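Local coordinates for probable glutathione S-transferase GSTU1 (PDB 1OYJ), which catalyses the conjugation of reduced glutathione to a wide range of hydrophobic electrophiles, and belongs to the plant tau class of glutathione transferases, at residues I72-D77 and H85-A90; L7-F12 and I23-K28; A168-T173 and K209-P214; F106-V111 and L162-V167. All coordinates share one frame; numbering follows the deposited sequence.

Interaction 1. Residues I72-D77 and H85-A90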
# COMPACT_ATOMS: atom_id res chain seq x y z
N ILE A 72 7.79 6.64 -1.76
CA ILE A 72 9.04 7.38 -1.79
C ILE A 72 10.21 6.36 -1.79
O ILE A 72 11.12 6.48 -2.58
CB ILE A 72 9.16 8.36 -0.53
CG1 ILE A 72 8.13 9.52 -0.59
CG2 ILE A 72 10.53 8.82 -0.43
CD1 ILE A 72 7.77 10.10 0.74
N LEU A 73 10.14 5.33 -0.95
CA LEU A 73 11.19 4.30 -0.95
C LEU A 73 11.37 3.65 -2.35
O LEU A 73 12.50 3.56 -2.86
CB LEU A 73 10.91 3.23 0.03
CG LEU A 73 10.89 3.56 1.50
CD1 LEU A 73 10.99 2.26 2.31
CD2 LEU A 73 11.97 4.48 1.85
N GLN A 74 10.30 3.28 -3.01
CA GLN A 74 10.44 2.70 -4.33
C GLN A 74 10.94 3.68 -5.34
O GLN A 74 11.78 3.36 -6.25
CB GLN A 74 9.12 2.10 -4.72
CG GLN A 74 8.85 0.83 -3.93
CD GLN A 74 7.57 0.19 -4.37
OE1 GLN A 74 7.57 -0.66 -5.21
NE2 GLN A 74 6.47 0.61 -3.78
N TYR A 75 10.55 4.93 -5.11
CA TYR A 75 11.02 6.01 -5.96
C TYR A 75 12.53 6.19 -5.86
O TYR A 75 13.23 6.40 -6.88
CB TYR A 75 10.22 7.31 -5.71
CG TYR A 75 10.66 8.51 -6.55
CD1 TYR A 75 10.33 8.60 -7.90
CD2 TYR A 75 11.49 9.50 -6.02
CE1 TYR A 75 10.76 9.70 -8.67
CE2 TYR A 75 11.93 10.57 -6.78
CZ TYR A 75 11.56 10.67 -8.10
OH TYR A 75 11.99 11.75 -8.82
N LEU A 76 13.06 6.13 -4.66
CA LEU A 76 14.48 6.28 -4.43
C LEU A 76 15.27 5.17 -5.16
O LEU A 76 16.44 5.41 -5.53
CB LEU A 76 14.82 6.34 -2.97
CG LEU A 76 14.26 7.56 -2.25
CD1 LEU A 76 14.53 7.42 -0.69
CD2 LEU A 76 14.91 8.78 -2.80
N ASP A 77 14.70 3.98 -5.36
CA ASP A 77 15.36 3.01 -6.22
C ASP A 77 15.17 3.45 -7.70
O ASP A 77 16.15 3.52 -8.48
CB ASP A 77 14.73 1.63 -6.17
CG ASP A 77 15.30 0.74 -5.07
OD1 ASP A 77 16.25 1.15 -4.33
OD2 ASP A 77 14.82 -0.41 -4.93
N HIS A 85 20.31 -0.74 -3.95
CA HIS A 85 18.89 -0.90 -4.15
C HIS A 85 18.21 -1.47 -2.91
O HIS A 85 18.80 -2.26 -2.19
CB HIS A 85 18.63 -1.82 -5.35
CG HIS A 85 19.24 -3.18 -5.20
ND1 HIS A 85 20.47 -3.50 -5.72
CD2 HIS A 85 18.83 -4.27 -4.49
CE1 HIS A 85 20.78 -4.74 -5.36
NE2 HIS A 85 19.78 -5.24 -4.64
N LEU A 86 16.99 -1.06 -2.67
CA LEU A 86 16.19 -1.61 -1.55
C LEU A 86 15.46 -2.87 -2.00
O LEU A 86 15.23 -3.76 -1.21
CB LEU A 86 15.18 -0.58 -1.06
CG LEU A 86 15.80 0.58 -0.29
CD1 LEU A 86 14.72 1.61 -0.04
CD2 LEU A 86 16.47 0.08 0.93
N LEU A 87 15.08 -2.90 -3.28
CA LEU A 87 14.45 -4.07 -3.86
C LEU A 87 15.35 -4.56 -4.96
O LEU A 87 16.00 -3.78 -5.63
CB LEU A 87 13.11 -3.68 -4.44
CG LEU A 87 12.01 -3.26 -3.46
CD1 LEU A 87 10.93 -2.56 -4.15
CD2 LEU A 87 11.54 -4.43 -2.75
N PRO A 88 15.40 -5.86 -5.20
CA PRO A 88 16.30 -6.36 -6.26
C PRO A 88 15.80 -5.90 -7.60
O PRO A 88 14.60 -5.92 -7.78
CB PRO A 88 16.16 -7.88 -6.17
CG PRO A 88 15.18 -8.17 -5.07
CD PRO A 88 14.59 -6.90 -4.56
N PRO A 89 16.65 -5.45 -8.51
CA PRO A 89 16.17 -5.15 -9.87
C PRO A 89 15.73 -6.39 -10.59
O PRO A 89 16.45 -7.32 -10.52
CB PRO A 89 17.40 -4.58 -10.55
CG PRO A 89 18.26 -4.10 -9.39
CD PRO A 89 18.06 -5.11 -8.34
N ALA A 90 14.51 -6.46 -11.12
CA ALA A 90 14.13 -7.61 -11.96
C ALA A 90 14.73 -7.35 -13.35
O ALA A 90 14.50 -8.10 -14.29
CB ALA A 90 12.61 -7.78 -12.05
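The carboxylate of D77 points its two oxygens at two successive backbone amides, L86 and L87. OD1 receives the L86 N-H at 2.9 Å, nearly straight at 165°, and OD2 the L87 N-H at 3.0 Å. Both oxygens use their syn lone pairs, on the inner side of the carboxylate, and a weak third bond from L86 N to OD2 closes the fork. The D77 side chain has CG anti to the carbonyl carbon (chi1 -88°), which carries the acid from the helix toward the loop. OD1 also forms a salt bridge with K28. With an alanine here, the two amides would probably lose their shared acceptor and K28 its countercharge. Next to the carboxylate, carbon atoms make the contact. L86 CD1 lies 4.1 Å from L73 CB, and L87 CD1 meets Q74 CG at 4.0 Å, the two side chains slanted against each other. The amide oxygen of Q74 is held elsewhere, by R105 NE. L86 and L87 also lean on helix 164-169, through V167 and F164. The carboxylate-to-amide bonds join helix 69-79 to the start of the linker that leads from the thioredoxin-like N-terminal domain of the glutathione transferase fold into its all-helical C-terminal domain.

Interaction 2. Residues L7-F12 and I23-K28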
# COMPACT_ATOMS: atom_id res chain seq x y z
N LEU A 7 17.09 17.38 -3.37
CA LEU A 7 16.16 16.68 -2.52
C LEU A 7 15.77 17.47 -1.29
O LEU A 7 16.63 17.97 -0.55
CB LEU A 7 16.79 15.34 -2.07
CG LEU A 7 16.96 14.41 -3.27
CD1 LEU A 7 17.91 13.25 -3.01
CD2 LEU A 7 15.63 13.92 -3.84
N VAL A 8 14.48 17.52 -1.02
CA VAL A 8 13.98 18.16 0.18
C VAL A 8 12.96 17.26 0.80
O VAL A 8 12.10 16.72 0.07
CB VAL A 8 13.30 19.48 -0.18
CG1 VAL A 8 12.73 20.11 1.08
CG2 VAL A 8 14.26 20.44 -0.90
N LEU A 9 12.98 17.16 2.12
CA LEU A 9 12.11 16.26 2.81
C LEU A 9 11.32 17.02 3.83
O LEU A 9 11.93 17.63 4.75
CB LEU A 9 12.93 15.15 3.44
CG LEU A 9 12.08 14.02 4.08
CD1 LEU A 9 11.37 13.14 3.02
CD2 LEU A 9 13.03 13.08 4.93
N LEU A 10 10.00 17.09 3.66
CA LEU A 10 9.14 17.71 4.63
C LEU A 10 8.83 16.59 5.63
O LEU A 10 8.35 15.53 5.24
CB LEU A 10 7.86 18.24 4.00
CG LEU A 10 8.05 19.07 2.74
CD1 LEU A 10 6.70 19.74 2.29
CD2 LEU A 10 9.05 20.20 3.04
N ASP A 11 9.10 16.81 6.90
CA ASP A 11 8.99 15.71 7.85
C ASP A 11 8.65 16.21 9.27
O ASP A 11 8.45 17.44 9.50
CB ASP A 11 10.31 14.98 7.69
CG ASP A 11 10.31 13.51 8.12
OD1 ASP A 11 9.36 13.02 8.78
OD2 ASP A 11 11.28 12.79 7.78
N PHE A 12 8.54 15.30 10.21
CA PHE A 12 8.22 15.57 11.59
C PHE A 12 9.22 14.67 12.32
O PHE A 12 9.34 13.45 11.97
CB PHE A 12 6.78 15.23 11.91
CG PHE A 12 6.44 15.39 13.35
CD1 PHE A 12 6.71 16.57 13.98
CD2 PHE A 12 5.76 14.43 14.05
CE1 PHE A 12 6.39 16.79 15.34
CE2 PHE A 12 5.40 14.64 15.40
CZ PHE A 12 5.76 15.81 16.05
N ILE A 23 16.51 7.18 6.34
CA ILE A 23 17.44 6.03 6.33
C ILE A 23 17.77 5.60 4.92
O ILE A 23 18.89 5.31 4.61
CB ILE A 23 16.82 4.90 7.16
CG1 ILE A 23 16.84 5.33 8.64
CG2 ILE A 23 17.48 3.55 6.97
CD1 ILE A 23 15.86 4.43 9.46
N ALA A 24 16.74 5.57 4.04
CA ALA A 24 16.94 5.14 2.67
C ALA A 24 17.85 6.07 1.87
O ALA A 24 18.78 5.61 1.16
CB ALA A 24 15.64 4.93 2.00
N MET A 25 17.67 7.38 2.04
CA MET A 25 18.60 8.32 1.46
C MET A 25 20.00 8.20 2.05
O MET A 25 20.98 8.15 1.31
CB MET A 25 18.02 9.76 1.60
CG MET A 25 16.91 9.97 0.59
SD MET A 25 16.21 11.62 0.49
CE MET A 25 15.29 11.81 2.04
N ALA A 26 20.12 8.10 3.37
CA ALA A 26 21.41 7.86 3.97
C ALA A 26 22.06 6.62 3.39
O ALA A 26 23.27 6.63 3.05
CB ALA A 26 21.29 7.75 5.46
N GLU A 27 21.32 5.56 3.31
CA GLU A 27 21.86 4.27 2.76
C GLU A 27 22.38 4.45 1.37
O GLU A 27 23.33 3.76 0.97
CB GLU A 27 20.83 3.13 2.73
CG GLU A 27 20.58 2.45 4.07
CD GLU A 27 21.80 1.73 4.55
OE1 GLU A 27 22.21 0.74 3.93
OE2 GLU A 27 22.35 2.17 5.54
N LYS A 28 21.72 5.34 0.63
CA LYS A 28 22.02 5.57 -0.74
C LYS A 28 23.07 6.66 -1.02
O LYS A 28 23.40 6.91 -2.15
CB LYS A 28 20.71 5.87 -1.50
CG LYS A 28 19.80 4.63 -1.68
CD LYS A 28 18.42 4.96 -2.24
CE LYS A 28 17.73 3.64 -2.72
NZ LYS A 28 18.16 3.20 -4.09
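K28 NZ, a turn beyond the M25 side chain that meets L7 and L9, is gripped by several oxygens, among them T83 OG1 and the backbone oxygens of P84 and L76. This ammonium ties the far part of helix 16-28 to helix 69-79 and the turn after it, whereas the helix meets strand 7-11 through apolar atoms. M25 is the helix residue that carries that contact, and its side chain sets out toward the strand. Its chain stays extended as far as SD and then bends (chi3 -71°), bringing the terminal methyl CE to 3.9 Å from L9 CD2, where the two side chains cross obliquely. The sulfur serves the other leucine: L7 CD1 lies 4.2 Å from M25 SD. L7 and L9, two residues apart, both face the helix, so that the thioether spans from one to the other. The intervening V8 turns away and packs on E33 and R35. L9 has CG anti to the backbone N (chi1 -174°), which carries the CD2 branch to the M25 methyl. All three side chains are buried; L59 lies against both leucines and F32 against L7 and M25. Past L9, D11 OD2 ties the strand end to helix 16-28 by a salt bridge with R22 NE, while OD1 takes the F12 N-H within its own segment at 2.8 Å, from its anti side and 29° out of the carboxylate plane. Strand 7-11, helix 16-28 and the parallel strand 33-36 form the right-handed beta-alpha-beta unit that opens the thioredoxin fold.

Interaction 3. Residues A168-T173 and K209-P214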
# COMPACT_ATOMS: atom_id res chain seq x y z
N ALA A 168 11.37 -0.36 5.94
CA ALA A 168 9.99 -0.08 6.35
C ALA A 168 9.74 -0.32 7.84
O ALA A 168 8.95 0.37 8.45
CB ALA A 168 9.04 -0.91 5.56
N LEU A 169 10.37 -1.36 8.40
CA LEU A 169 10.02 -1.77 9.77
C LEU A 169 10.95 -1.09 10.81
O LEU A 169 10.56 -0.83 11.95
CB LEU A 169 10.26 -3.29 9.90
CG LEU A 169 9.93 -3.90 11.28
CD1 LEU A 169 8.55 -3.56 11.76
CD2 LEU A 169 10.09 -5.41 11.25
N VAL A 170 12.19 -0.79 10.39
CA VAL A 170 13.21 -0.41 11.44
C VAL A 170 12.88 0.79 12.31
O VAL A 170 13.17 0.76 13.49
CB VAL A 170 14.60 -0.34 10.91
CG1 VAL A 170 14.81 0.79 10.02
CG2 VAL A 170 15.67 -0.41 12.04
N PRO A 171 12.22 1.83 11.78
CA PRO A 171 11.85 2.92 12.68
C PRO A 171 10.98 2.52 13.86
O PRO A 171 11.11 3.08 14.95
CB PRO A 171 11.19 3.95 11.77
CG PRO A 171 11.73 3.59 10.36
CD PRO A 171 11.83 2.10 10.38
N PHE A 172 10.18 1.49 13.70
CA PHE A 172 9.36 1.08 14.77
C PHE A 172 10.14 0.39 15.89
O PHE A 172 9.63 0.27 17.01
CB PHE A 172 8.19 0.20 14.25
CG PHE A 172 7.26 0.94 13.36
CD1 PHE A 172 7.34 0.87 11.96
CD2 PHE A 172 6.30 1.76 13.91
CE1 PHE A 172 6.44 1.62 11.22
CE2 PHE A 172 5.48 2.46 13.14
CZ PHE A 172 5.54 2.40 11.82
N THR A 173 11.38 -0.03 15.59
CA THR A 173 12.21 -0.60 16.66
C THR A 173 12.42 0.46 17.79
O THR A 173 12.61 0.12 18.94
CB THR A 173 13.53 -1.11 16.20
OG1 THR A 173 14.39 -0.04 15.71
CG2 THR A 173 13.35 -2.16 15.12
N LYS A 209 21.92 7.43 12.92
CA LYS A 209 21.69 8.80 12.63
C LYS A 209 20.24 9.26 12.74
O LYS A 209 19.93 10.30 13.28
CB LYS A 209 22.18 9.07 11.22
CG LYS A 209 21.90 10.48 10.79
CD LYS A 209 22.87 10.86 9.71
CE LYS A 209 23.34 12.30 9.82
NZ LYS A 209 24.58 12.50 10.57
N HIS A 210 19.34 8.47 12.15
CA HIS A 210 18.00 8.91 12.01
C HIS A 210 16.95 8.43 13.02
O HIS A 210 15.85 8.96 13.05
CB HIS A 210 17.62 8.64 10.54
CG HIS A 210 18.35 9.57 9.59
ND1 HIS A 210 18.20 10.93 9.67
CD2 HIS A 210 19.14 9.33 8.53
CE1 HIS A 210 18.98 11.50 8.74
NE2 HIS A 210 19.55 10.54 8.03
N LEU A 211 17.26 7.42 13.88
CA LEU A 211 16.26 7.06 14.86
C LEU A 211 16.47 7.76 16.23
O LEU A 211 17.56 7.81 16.71
CB LEU A 211 16.28 5.62 15.08
CG LEU A 211 15.94 4.74 13.86
CD1 LEU A 211 15.52 3.33 14.34
CD2 LEU A 211 14.87 5.39 13.03
N PRO A 212 15.43 8.23 16.89
CA PRO A 212 15.60 8.72 18.26
C PRO A 212 15.76 7.50 19.17
O PRO A 212 15.52 6.38 18.74
CB PRO A 212 14.33 9.41 18.57
CG PRO A 212 13.43 9.14 17.43
CD PRO A 212 14.05 8.25 16.45
N SER A 213 16.13 7.75 20.41
CA SER A 213 16.31 6.70 21.36
C SER A 213 14.94 6.16 21.83
O SER A 213 13.95 6.88 21.85
CB SER A 213 17.08 7.25 22.55
OG SER A 213 16.29 8.08 23.35
N PRO A 214 14.90 4.95 22.32
CA PRO A 214 13.62 4.46 22.87
C PRO A 214 13.06 5.33 23.99
O PRO A 214 11.82 5.44 24.14
CB PRO A 214 13.97 3.07 23.40
CG PRO A 214 15.27 2.68 22.69
CD PRO A 214 15.99 3.93 22.37
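L211 brings both of its terminal methyls against the turn V170-T173. CD1 sits over the polar side, 3.6 Å from V170 O and 3.8 Å from T173 OG1. CD2 lies against the proline, 3.9 Å from P171 CA. The leucine, the first residue to leave helical geometry after helix 205-210, has CG anti to its carbonyl carbon (chi1 -62°), directing both branches at the turn; its side chain crosses that of T173 at about a right angle. The backbones are nearest here, with P171 CA 6.4 Å from L211 CA. Farther along the contact opens out: T173 and P214 stand 8.1 Å apart at their CA atoms, and L211 and T173 are themselves partly exposed. The contact joins the end of helix 164-169 to the loop after helix 205-210 in the all-helical C-terminal domain, and Q19 of helix 16-28 lies against both P171 and L211. Within the turn, T173 OG1 donates to V170 O at 2.7 Å, in the carbonyl plane, and T173 N gives the same oxygen a second bond. With a valine at T173, V170 O would probably keep only the backbone donor, and the side chain would lose the bond that sets its rotation beside L211 CD1. V170 O and T173 OG1 being bonded to each other, no hydrogen bond crosses, and what passes directly between the segments is van der Waals contact of the leucine methyls.

Interaction 4. Residues F106-V111 and L162-V167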
# COMPACT_ATOMS: atom_id res chain seq x y z
N PHE A 106 4.70 -7.29 -0.19
CA PHE A 106 3.71 -7.83 0.70
C PHE A 106 4.03 -7.48 2.20
O PHE A 106 3.17 -7.04 2.94
CB PHE A 106 3.65 -9.39 0.52
CG PHE A 106 2.70 -10.03 1.46
CD1 PHE A 106 1.39 -10.21 1.12
CD2 PHE A 106 3.13 -10.40 2.70
CE1 PHE A 106 0.44 -10.70 2.05
CE2 PHE A 106 2.25 -10.90 3.61
CZ PHE A 106 0.87 -11.06 3.29
N TRP A 107 5.27 -7.69 2.60
CA TRP A 107 5.66 -7.56 4.02
C TRP A 107 5.75 -6.03 4.38
O TRP A 107 5.49 -5.64 5.50
CB TRP A 107 6.92 -8.35 4.25
CG TRP A 107 6.51 -9.87 4.49
CD1 TRP A 107 6.66 -10.91 3.65
CD2 TRP A 107 5.71 -10.34 5.55
NE1 TRP A 107 6.07 -12.06 4.15
CE2 TRP A 107 5.47 -11.73 5.34
CE3 TRP A 107 5.23 -9.76 6.71
CZ2 TRP A 107 4.79 -12.53 6.25
CZ3 TRP A 107 4.47 -10.57 7.63
CH2 TRP A 107 4.28 -11.95 7.37
N ALA A 108 6.15 -5.19 3.46
CA ALA A 108 6.17 -3.73 3.72
C ALA A 108 4.74 -3.33 3.87
O ALA A 108 4.41 -2.55 4.77
CB ALA A 108 6.86 -2.96 2.66
N ASP A 109 3.88 -3.83 2.98
CA ASP A 109 2.44 -3.53 3.13
C ASP A 109 1.91 -3.98 4.53
O ASP A 109 1.14 -3.30 5.19
CB ASP A 109 1.63 -4.21 2.02
CG ASP A 109 0.14 -4.03 2.21
OD1 ASP A 109 -0.34 -2.92 2.06
OD2 ASP A 109 -0.58 -4.89 2.66
N TYR A 110 2.37 -5.14 4.99
CA TYR A 110 1.92 -5.70 6.22
C TYR A 110 2.36 -4.74 7.37
O TYR A 110 1.56 -4.40 8.25
CB TYR A 110 2.56 -7.01 6.44
CG TYR A 110 2.25 -7.63 7.78
CD1 TYR A 110 1.17 -8.48 7.94
CD2 TYR A 110 3.06 -7.42 8.86
CE1 TYR A 110 0.86 -9.00 9.17
CE2 TYR A 110 2.76 -7.96 10.08
CZ TYR A 110 1.67 -8.81 10.24
OH TYR A 110 1.43 -9.39 11.48
N VAL A 111 3.58 -4.27 7.31
CA VAL A 111 4.04 -3.25 8.26
C VAL A 111 3.16 -1.98 8.26
O VAL A 111 2.74 -1.49 9.33
CB VAL A 111 5.48 -2.85 8.04
CG1 VAL A 111 5.87 -1.79 9.09
CG2 VAL A 111 6.39 -4.08 8.23
N LEU A 162 20.53 -3.28 4.66
CA LEU A 162 19.11 -3.08 4.76
C LEU A 162 18.40 -3.20 3.41
O LEU A 162 18.85 -2.68 2.43
CB LEU A 162 18.83 -1.72 5.36
CG LEU A 162 19.39 -1.49 6.79
CD1 LEU A 162 19.25 -0.06 7.09
CD2 LEU A 162 18.71 -2.30 7.88
N GLY A 163 17.34 -4.00 3.38
CA GLY A 163 16.45 -4.09 2.26
C GLY A 163 15.17 -3.25 2.48
O GLY A 163 14.91 -2.65 3.60
N PHE A 164 14.33 -3.28 1.45
CA PHE A 164 13.00 -2.64 1.51
C PHE A 164 12.20 -2.88 2.80
O PHE A 164 11.78 -1.96 3.46
CB PHE A 164 12.17 -3.10 0.34
CG PHE A 164 10.93 -2.31 0.09
CD1 PHE A 164 10.97 -1.01 -0.24
CD2 PHE A 164 9.69 -2.93 0.04
CE1 PHE A 164 9.76 -0.30 -0.52
CE2 PHE A 164 8.52 -2.25 -0.34
CZ PHE A 164 8.55 -0.93 -0.54
N VAL A 165 11.98 -4.12 3.19
CA VAL A 165 11.24 -4.38 4.40
C VAL A 165 11.98 -3.97 5.60
O VAL A 165 11.36 -3.47 6.55
CB VAL A 165 10.87 -5.90 4.53
CG1 VAL A 165 10.13 -6.19 5.79
CG2 VAL A 165 9.98 -6.31 3.35
N ASP A 166 13.30 -4.17 5.63
CA ASP A 166 14.08 -3.76 6.78
C ASP A 166 13.86 -2.24 7.04
O ASP A 166 13.62 -1.83 8.14
CB ASP A 166 15.51 -4.00 6.64
CG ASP A 166 15.86 -5.49 6.42
OD1 ASP A 166 15.75 -6.30 7.37
OD2 ASP A 166 16.31 -5.83 5.31
N VAL A 167 13.98 -1.47 5.99
CA VAL A 167 13.76 -0.05 6.08
C VAL A 167 12.37 0.30 6.49
O VAL A 167 12.16 1.18 7.34
CB VAL A 167 14.29 0.67 4.84
CG1 VAL A 167 14.02 2.18 4.96
CG2 VAL A 167 15.79 0.51 4.73
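The two helices come close at A108 and V165, whose CA atoms are 5.2 Å apart, a spacing that the small alanine permits. A108 CB points toward helix 164-169 and meets the F164 ring obliquely, 3.5 Å from CE2 and 3.9 Å from CD2. F164 has CG anti to the backbone N (chi1 -166°), which swings the ring toward helix 97-124. Beside it, V165 CG2 packs 3.8 Å from W107 CB and 4.0 Å from A108 N. The W107 indole itself leads away from this contact: F106 CE2 stands over one face, and W107 CZ3 in turn lies 3.6 Å above the ring of Y110. At the start of helix 164-169, G163 N donates to D166 OD2 at 2.9 Å. This is one half of a capping box, glycine having no side chain to return the bond. D166 also accepts from F154 N, G155 N and W197 NE1. Around the contact, in the C-terminal domain, the W107 indole rests on helix 127-148, F164 reaches L73 and Q74 of helix 69-79, V167 touches I23 of helix 16-28, and F106 and Y110 face the second subunit at its H53 and V52.

In the fold
Interactions 1 and 2 join through a salt bridge, D77 OD1 to K28 NZ at 2.8 Å, within the N-terminal domain. Interaction 1 runs on into interaction 4, where L86 O lies 2.8 Å from F164 N, a probable hydrogen bond. Helix 164-169 serves interactions 3 and 4, whose centres are 14 Å apart, and A168 CB sits 4.2 Å from A108 CB. I23 carries interaction 2 to interaction 3, its CD1 3.8 Å from L211 CD2, across the domain interface. None touches glutathione: the side chains of L73, L9 and W107 are each about 9 Å from a bound glutathione, and P171 about 10 Å, so the four contacts belong to the scaffold behind the pocket rather than to its lining.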